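Local coordinates for protein leucine aminopeptidase A1, chloroplastic (Solanum lycopersicum, PDB 5D8N) that removes N-terminal amino acids, preferably leucine, from peptides as a magnesium-dependent homohexameric aminopeptidase of the M17 family, and also has chaperone activity, at residues Asp88-Ser96 with Ile106-Ser114; Lys155-Ala163 with Gly192-Ile203. The protein carries 1 engineered substitution. All blocks are in the same frame, centred on the assembly; numbering follows the deposited sequence. Where two conformers were deposited one is given.

Contact 1 of 2, residues Asp88-Ser96 with Ile106-Ser114; sequences DFSGKSGQS and ITLVGLGSS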
loop_
_atom_site.group_PDB
_atom_site.type_symbol
_atom_site.label_atom_id
_atom_site.label_comp_id
_atom_site.label_asym_id
_atom_site.label_seq_id
_atom_site.Cartn_x
_atom_site.Cartn_y
_atom_site.Cartn_z
ATOM N N ASP A 88 -43.778 -2.318 20.752
ATOM C CA ASP A 88 -43.440 -3.595 20.126
ATOM C C ASP A 88 -42.495 -4.452 20.991
ATOM O O ASP A 88 -41.563 -5.067 20.482
ATOM C CB ASP A 88 -42.825 -3.323 18.748
ATOM C CG ASP A 88 -42.827 -4.541 17.846
ATOM O OD1 ASP A 88 -43.820 -5.287 17.850
ATOM O OD2 ASP A 88 -41.829 -4.757 17.132
ATOM N N PHE A 89 -42.651 -4.413 22.309
ATOM C CA PHE A 89 -41.815 -5.231 23.205
ATOM C C PHE A 89 -42.512 -6.572 23.382
ATOM O O PHE A 89 -43.668 -6.610 23.788
ATOM C CB PHE A 89 -41.674 -4.567 24.584
ATOM C CG PHE A 89 -40.876 -5.362 25.573
ATOM C CD1 PHE A 89 -39.495 -5.314 25.573
ATOM C CD2 PHE A 89 -41.494 -6.148 26.524
ATOM C CE1 PHE A 89 -38.753 -6.081 26.456
ATOM C CE2 PHE A 89 -40.757 -6.958 27.379
ATOM C CZ PHE A 89 -39.379 -6.903 27.376
ATOM N N SER A 90 -41.850 -7.657 23.000
ATOM C CA SER A 90 -42.402 -9.006 23.167
ATOM C C SER A 90 -41.389 -9.908 23.876
ATOM O O SER A 90 -41.511 -11.133 23.859
ATOM C CB SER A 90 -42.769 -9.599 21.800
ATOM O OG SER A 90 -41.615 -9.683 20.981
ATOM N N GLY A 91 -40.399 -9.302 24.530
ATOM C CA GLY A 91 -39.460 -10.056 25.360
ATOM C C GLY A 91 -38.286 -10.637 24.601
ATOM O O GLY A 91 -37.573 -11.484 25.132
ATOM N N LYS A 92 -38.054 -10.163 23.382
ATOM C CA LYS A 92 -36.897 -10.615 22.605
ATOM C C LYS A 92 -35.601 -10.103 23.212
ATOM O O LYS A 92 -35.578 -9.056 23.865
ATOM C CB LYS A 92 -36.997 -10.190 21.134
ATOM C CG LYS A 92 -38.172 -10.813 20.391
ATOM C CD LYS A 92 -38.219 -10.349 18.941
ATOM C CE LYS A 92 -39.362 -11.015 18.182
ATOM N NZ LYS A 92 -39.543 -10.413 16.831
ATOM N N SER A 93 -34.519 -10.831 22.959
ATOM C CA SER A 93 -33.218 -10.535 23.533
ATOM C C SER A 93 -32.721 -9.158 23.103
ATOM O O SER A 93 -32.960 -8.759 21.975
ATOM C CB SER A 93 -32.247 -11.651 23.160
ATOM O OG SER A 93 -31.003 -11.360 23.758
ATOM N N GLY A 94 -32.321 -8.332 24.067
ATOM C CA GLY A 94 -31.967 -6.927 23.802
ATOM C C GLY A 94 -33.107 -5.904 23.867
ATOM O O GLY A 94 -32.891 -4.697 23.792
ATOM N N GLN A 95 -34.355 -6.348 23.885
ATOM C CA GLN A 95 -35.462 -5.402 23.877
ATOM C C GLN A 95 -35.614 -4.874 25.291
ATOM O O GLN A 95 -35.352 -5.571 26.264
ATOM C CB GLN A 95 -36.757 -6.093 23.443
ATOM C CG GLN A 95 -36.840 -6.371 21.946
ATOM C CD GLN A 95 -38.220 -6.839 21.533
ATOM O OE1 GLN A 95 -38.977 -7.371 22.345
ATOM N NE2 GLN A 95 -38.561 -6.645 20.270
ATOM N N SER A 96 -36.189 -3.691 25.416
ATOM C CA SER A 96 -36.574 -3.190 26.723
ATOM C C SER A 96 -37.675 -2.155 26.612
ATOM O O SER A 96 -37.875 -1.555 25.547
ATOM C CB SER A 96 -35.364 -2.614 27.442
ATOM O OG SER A 96 -35.061 -1.334 26.936
ATOM N N ILE A 106 -40.506 1.202 36.254
ATOM C CA ILE A 106 -40.297 -0.177 35.880
ATOM C C ILE A 106 -39.581 -0.269 34.542
ATOM O O ILE A 106 -39.889 0.474 33.615
ATOM C CB ILE A 106 -41.627 -0.942 35.805
ATOM C CG1 ILE A 106 -42.113 -1.171 37.232
ATOM C CG2 ILE A 106 -41.432 -2.307 35.153
ATOM C CD1 ILE A 106 -43.491 -1.799 37.359
ATOM N N THR A 107 -38.615 -1.178 34.433
ATOM C CA THR A 107 -38.114 -1.568 33.118
ATOM C C THR A 107 -38.249 -3.071 32.903
ATOM O O THR A 107 -37.839 -3.868 33.751
ATOM C CB THR A 107 -36.662 -1.114 32.865
ATOM O OG1 THR A 107 -36.274 -1.421 31.514
ATOM C CG2 THR A 107 -35.702 -1.761 33.851
ATOM N N LEU A 108 -38.871 -3.441 31.785
ATOM C CA LEU A 108 -38.907 -4.834 31.351
ATOM C C LEU A 108 -37.752 -5.076 30.403
ATOM O O LEU A 108 -37.492 -4.273 29.519
ATOM C CB LEU A 108 -40.207 -5.129 30.611
ATOM C CG LEU A 108 -41.502 -4.746 31.342
ATOM C CD1 LEU A 108 -42.658 -5.217 30.480
ATOM C CD2 LEU A 108 -41.567 -5.388 32.722
ATOM N N VAL A 109 -37.031 -6.167 30.613
ATOM C CA VAL A 109 -35.849 -6.491 29.828
ATOM C C VAL A 109 -36.042 -7.841 29.176
ATOM O O VAL A 109 -36.320 -8.832 29.861
ATOM C CB VAL A 109 -34.607 -6.573 30.733
ATOM C CG1 VAL A 109 -33.388 -6.951 29.916
ATOM C CG2 VAL A 109 -34.381 -5.235 31.425
ATOM N N GLY A 110 -35.876 -7.885 27.859
ATOM C CA GLY A 110 -36.133 -9.103 27.099
ATOM C C GLY A 110 -35.021 -10.103 27.286
ATOM O O GLY A 110 -33.861 -9.749 27.187
ATOM N N LEU A 111 -35.370 -11.347 27.609
ATOM C CA LEU A 111 -34.376 -12.412 27.719
ATOM C C LEU A 111 -34.334 -13.334 26.492
ATOM O O LEU A 111 -33.561 -14.292 26.455
ATOM C CB LEU A 111 -34.658 -13.225 28.974
ATOM C CG LEU A 111 -34.608 -12.430 30.281
ATOM C CD1 LEU A 111 -35.008 -13.279 31.482
ATOM C CD2 LEU A 111 -33.218 -11.852 30.494
ATOM N N GLY A 112 -35.263 -13.134 25.560
ATOM C CA GLY A 112 -35.375 -13.976 24.382
ATOM C C GLY A 112 -36.003 -15.320 24.696
ATOM O O GLY A 112 -36.782 -15.443 25.638
ATOM N N SER A 113 -35.646 -16.336 23.917
ATOM C CA SER A 113 -36.017 -17.712 24.234
ATOM C C SER A 113 -34.761 -18.590 24.225
ATOM O O SER A 113 -33.837 -18.411 23.423
ATOM C CB SER A 113 -37.061 -18.197 23.225
ATOM O OG SER A 113 -36.514 -18.281 21.917
ATOM N N SER A 114 -34.676 -19.486 25.196
ATOM C CA SER A 114 -33.568 -20.432 25.242
ATOM C C SER A 114 -32.240 -19.693 25.329
ATOM O O SER A 114 -31.283 -20.040 24.638
ATOM C CB SER A 114 -33.560 -21.349 24.006
ATOM O OG SER A 114 -34.736 -22.136 23.904
#
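Gly-110 and Gly-112 of strand 104-112 give their backbone N-H groups to carbonyls of the loop that passes over them. Gly-110 N binds Gln-95 O at 2.9 Å and nearly straight, 167° at the hydrogen. Gly-112 N binds Gly-91 O, also at 2.9 Å, in the plane of that carbonyl. Leu-111 N lies close to the same oxygen, but its angle is too poor for a bond.

Lys-92 O has two roles. It accepts Gln-95 N, which closes a type II beta turn from Lys-92 to Gln-95, and it meets Gly-110 CA in a CA-H...O contact of 3.3 Å. A side chain at Gly-110 would run into this oxygen. Ser-96 CA makes a second such contact, with Leu-108 O.

The loop is braced from within by Gln-95. Its OE1 accepts Ser-90 N at 3.0 Å and Lys-92 N at 3.1 Å. The first donor is tilted only modestly from the amide plane, while the second sits well above it. One side-chain oxygen thus satisfies two backbone donors.

Phe-89 supplies the apolar part. Its CG is anti to the backbone N (chi1 178°), and the ring extends to the strand. Gly-110 N lies at the ring edge, while Leu-108 CB lies obliquely 3.8 Å from Phe-89 CE2. Gly-91 N sits over the centre of one ring face.

Ser-96 and Val-109 form an antiparallel non-hydrogen-bonded pair. The loop leads into strand 96-101, the edge of the mixed sheet within this chain and the first arm of a beta hairpin with strand 104-112, in the N-terminal domain of the M17 fold.

Contact 2 of 2, residues Lys155-Ala163 with Gly192-Ile203; sequences KINSASAIA and GLGTGPEIERKI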
loop_
_atom_site.group_PDB
_atom_site.type_symbol
_atom_site.label_atom_id
_atom_site.label_comp_id
_atom_site.label_asym_id
_atom_site.label_seq_id
_atom_site.Cartn_x
_atom_site.Cartn_y
_atom_site.Cartn_z
ATOM N N LYS A 155 -31.542 -20.767 40.894
ATOM C CA LYS A 155 -31.948 -19.431 41.258
ATOM C C LYS A 155 -30.800 -18.660 41.908
ATOM O O LYS A 155 -30.638 -17.470 41.691
ATOM C CB LYS A 155 -33.098 -19.471 42.240
ATOM C CG LYS A 155 -34.403 -19.978 41.662
ATOM C CD LYS A 155 -35.453 -19.656 42.710
ATOM C CE LYS A 155 -36.460 -20.764 42.881
ATOM N NZ LYS A 155 -37.471 -20.275 43.858
ATOM N N ILE A 156 -30.076 -19.336 42.788
ATOM C CA ILE A 156 -28.898 -18.762 43.410
ATOM C C ILE A 156 -27.929 -18.303 42.319
ATOM O O ILE A 156 -27.377 -17.208 42.427
ATOM C CB ILE A 156 -28.248 -19.743 44.400
ATOM C CG1 ILE A 156 -29.080 -19.785 45.691
ATOM C CG2 ILE A 156 -26.822 -19.346 44.723
ATOM C CD1 ILE A 156 -28.724 -20.932 46.615
ATOM N N ASN A 157 -27.699 -19.146 41.318
ATOM C CA ASN A 157 -26.737 -18.844 40.266
ATOM C C ASN A 157 -27.220 -17.698 39.384
ATOM O O ASN A 157 -26.429 -16.849 39.006
ATOM C CB ASN A 157 -26.490 -20.083 39.398
ATOM C CG ASN A 157 -25.706 -21.170 40.121
ATOM O OD1 ASN A 157 -25.038 -20.925 41.128
ATOM N ND2 ASN A 157 -25.722 -22.369 39.552
ATOM N N SER A 158 -28.528 -17.612 39.168
ATOM C CA SER A 158 -29.095 -16.465 38.461
ATOM C C SER A 158 -28.926 -15.168 39.262
ATOM O O SER A 158 -28.570 -14.144 38.717
ATOM C CB SER A 158 -30.577 -16.659 38.146
ATOM O OG SER A 158 -30.702 -17.718 37.225
ATOM N N ALA A 159 -29.076 -15.249 40.574
ATOM C CA ALA A 159 -28.963 -14.072 41.405
ATOM C C ALA A 159 -27.546 -13.545 41.332
ATOM O O ALA A 159 -27.342 -12.338 41.244
ATOM C CB ALA A 159 -29.337 -14.385 42.852
ATOM N N SER A 160 -26.555 -14.430 41.422
ATOM C CA SER A 160 -25.169 -13.981 41.437
ATOM C C SER A 160 -24.711 -13.435 40.081
ATOM O O SER A 160 -23.941 -12.471 40.010
ATOM C CB SER A 160 -24.222 -15.067 41.919
ATOM O OG SER A 160 -24.160 -16.109 40.980
ATOM N N ALA A 161 -25.276 -13.976 39.015
ATOM C CA ALA A 161 -25.052 -13.484 37.665
ATOM C C ALA A 161 -25.735 -12.135 37.427
ATOM O O ALA A 161 -25.130 -11.242 36.835
ATOM C CB ALA A 161 -25.549 -14.495 36.635
ATOM N N ILE A 162 -26.925 -11.939 37.984
ATOM C CA ILE A 162 -27.583 -10.631 37.958
ATOM C C ILE A 162 -26.721 -9.586 38.676
ATOM O O ILE A 162 -26.480 -8.491 38.149
ATOM C CB ILE A 162 -28.971 -10.691 38.595
ATOM C CG1 ILE A 162 -29.965 -11.406 37.673
ATOM C CG2 ILE A 162 -29.496 -9.302 38.940
ATOM C CD1 ILE A 162 -31.238 -11.871 38.373
ATOM N N ALA A 163 -26.212 -9.954 39.854
ATOM C CA ALA A 163 -25.367 -9.082 40.639
ATOM C C ALA A 163 -24.140 -8.678 39.843
ATOM O O ALA A 163 -23.759 -7.515 39.841
ATOM C CB ALA A 163 -24.951 -9.764 41.945
ATOM N N GLY A 192 -37.156 -12.624 44.564
ATOM C CA GLY A 192 -37.816 -13.804 44.011
ATOM C C GLY A 192 -36.921 -15.026 43.892
ATOM O O GLY A 192 -37.318 -15.995 43.248
ATOM N N LEU A 193 -35.644 -14.892 44.255
ATOM C CA LEU A 193 -34.697 -15.937 43.925
ATOM C C LEU A 193 -34.143 -16.614 45.185
ATOM O O LEU A 193 -33.236 -17.445 45.084
ATOM C CB LEU A 193 -33.554 -15.397 43.054
ATOM C CG LEU A 193 -33.931 -14.909 41.652
ATOM C CD1 LEU A 193 -32.751 -14.248 40.940
ATOM C CD2 LEU A 193 -34.465 -16.046 40.793
ATOM N N GLY A 194 -34.690 -16.274 46.348
ATOM C CA GLY A 194 -34.293 -16.901 47.603
ATOM C C GLY A 194 -33.617 -15.908 48.524
ATOM O O GLY A 194 -33.343 -14.777 48.124
ATOM N N THR A 195 -33.496 -16.282 49.794
ATOM C CA THR A 195 -32.791 -15.484 50.806
ATOM C C THR A 195 -31.956 -16.393 51.688
ATOM O O THR A 195 -31.991 -17.603 51.550
ATOM C CB THR A 195 -33.742 -14.737 51.769
ATOM O OG1 THR A 195 -34.600 -15.687 52.412
ATOM C CG2 THR A 195 -34.580 -13.721 51.016
ATOM N N GLY A 196 -31.160 -15.796 52.560
ATOM C CA GLY A 196 -30.386 -16.558 53.529
ATOM C C GLY A 196 -28.920 -16.721 53.177
ATOM O O GLY A 196 -28.463 -16.235 52.141
ATOM N N PRO A 197 -28.208 -17.545 53.955
ATOM C CA PRO A 197 -26.753 -17.608 53.901
ATOM C C PRO A 197 -26.166 -18.036 52.553
ATOM O O PRO A 197 -25.109 -17.543 52.168
ATOM C CB PRO A 197 -26.404 -18.630 54.994
ATOM C CG PRO A 197 -27.514 -18.493 55.992
ATOM C CD PRO A 197 -28.744 -18.183 55.174
ATOM N N GLU A 198 -26.758 -19.042 51.921
ATOM C CA GLU A 198 -26.182 -19.623 50.714
ATOM C C GLU A 198 -26.201 -18.610 49.557
ATOM O O GLU A 198 -25.224 -18.498 48.818
ATOM C CB GLU A 198 -26.909 -20.909 50.320
ATOM C CG GLU A 198 -26.143 -21.763 49.320
ATOM C CD GLU A 198 -26.842 -23.065 48.938
ATOM O OE1 GLU A 198 -27.796 -23.492 49.632
ATOM O OE2 GLU A 198 -26.398 -23.698 47.953
ATOM N N ILE A 199 -27.353 -17.984 49.321
ATOM C CA ILE A 199 -27.492 -17.055 48.204
ATOM C C ILE A 199 -26.643 -15.817 48.455
ATOM O O ILE A 199 -25.924 -15.383 47.562
ATOM C CB ILE A 199 -28.958 -16.674 47.927
ATOM C CG1 ILE A 199 -29.040 -15.911 46.597
ATOM C CG2 ILE A 199 -29.548 -15.857 49.065
ATOM C CD1 ILE A 199 -30.445 -15.725 46.072
ATOM N N GLU A 200 -26.473 -15.467 49.721
ATOM C CA GLU A 200 -25.568 -14.391 50.088
ATOM C C GLU A 200 -24.087 -14.710 49.881
ATOM O O GLU A 200 -23.332 -13.830 49.436
ATOM C CB GLU A 200 -25.812 -13.901 51.514
ATOM C CG GLU A 200 -27.174 -13.244 51.712
ATOM C CD GLU A 200 -27.418 -11.990 50.871
ATOM O OE1 GLU A 200 -26.460 -11.245 50.542
ATOM O OE2 GLU A 200 -28.605 -11.597 50.791
ATOM N N ARG A 201 -23.686 -15.953 50.143
ATOM C CA ARG A 201 -22.328 -16.405 49.837
ATOM C C ARG A 201 -22.048 -16.314 48.334
ATOM O O ARG A 201 -20.938 -15.980 47.911
ATOM C CB ARG A 201 -22.049 -17.833 50.325
ATOM C CG ARG A 201 -21.792 -17.918 51.829
ATOM C CD ARG A 201 -21.207 -19.265 52.267
ATOM N NE ARG A 201 -22.116 -20.391 52.033
ATOM C CZ ARG A 201 -23.076 -20.770 52.877
ATOM N NH1 ARG A 201 -23.304 -20.077 53.990
ATOM N NH2 ARG A 201 -23.865 -21.786 52.559
ATOM N N LYS A 202 -23.028 -16.696 47.533
ATOM C CA LYS A 202 -22.831 -16.716 46.097
ATOM C C LYS A 202 -22.730 -15.291 45.542
ATOM O O LYS A 202 -21.924 -15.008 44.654
ATOM C CB LYS A 202 -23.984 -17.459 45.435
ATOM C CG LYS A 202 -23.683 -17.863 43.996
ATOM C CD LYS A 202 -22.758 -19.067 43.886
ATOM C CE LYS A 202 -22.317 -19.272 42.439
ATOM N NZ LYS A 202 -21.381 -20.422 42.273
ATOM N N ILE A 203 -23.519 -14.388 46.099
ATOM C CA ILE A 203 -23.472 -12.997 45.720
ATOM C C ILE A 203 -22.103 -12.435 46.083
ATOM O O ILE A 203 -21.537 -11.662 45.315
ATOM C CB ILE A 203 -24.614 -12.183 46.360
ATOM C CG1 ILE A 203 -25.947 -12.544 45.699
ATOM C CG2 ILE A 203 -24.373 -10.682 46.273
ATOM C CD1 ILE A 203 -27.152 -12.051 46.473
#
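Leu-193 lies against helix 152-170 just before helix 197-221 starts. Its CD1 meets the CD1 of Ile-162 tip to tip at 3.8 Å and also rests on Ala-159. Its CD2 packs beside CB and CG of Lys-155. Strand 139-144 adds Leu-144 to the same pocket.

The tight part continues between the two helices, whose axes approach to 8.7 Å and cross at -36°. Ala-159 CB touches Ile-199 CD1 at 3.7 Å. Ile-199 CG1 is anti to the backbone N (chi1 -170°), which brings CD1 to that methyl. Ile-156 CG1 packs on Ile-199 CB. Ile-156 CG2 presses on Lys-202 CB at 3.5 Å, closer than usual for two carbons. Lys-202 then bends at chi2 (76°) and lays its chain across buried Ser-160, with Lys-202 CG 3.5 Å from Ser-160 OG. Further toward the C-terminal ends of the two segments, Ala-163 and Ile-203 meet more loosely, and strand 31-35 lies against both.

The solvent side is looser and charged. Lys-202 CE comes 3.4 Å from Asn-157 OD1, but Lys-202 NZ stays 3.9 Å from that oxygen. An alanine in place of Lys-202 would probably leave Ser-160 and the end of Asn-157 without their cover and open a gap beside them. Ile-156 CD1 lies 3.7 Å from CD of exposed Glu-198, the side chains crossing at about a right angle. Lys-155 is partly exposed.

Gly-196 is at the N-cap position of helix 197-221. The two helices run roughly parallel, and strand 187-191 leads into the second through a glycine-rich turn. Helix 152-170 thus packs on that turn and the helix start beside the mixed sheet of the alpha/beta N-terminal domain, a fold of the macro-domain clan.

Both contacts belong to the alpha/beta N-terminal part of the chain and follow one another in sequence, with centres 22 Å apart and no direct touch. Contact 1 is partly buried and joins a loop to a strand near the sheet edge formed by 96-101. Contact 2 is buried and joins helix 152-170 to the loop and start of helix 197-221, near the other edge, 31-35. Helix 119-134 links them, since Leu-124 touches both Val-109 and Ile-162. Their chemistry differs accordingly. Backbone hydrogen bonds and close glycines hold contact 1, with one aromatic ring. Contact 2 relies on aliphatic side chains, and its charged side chains lie at the margins.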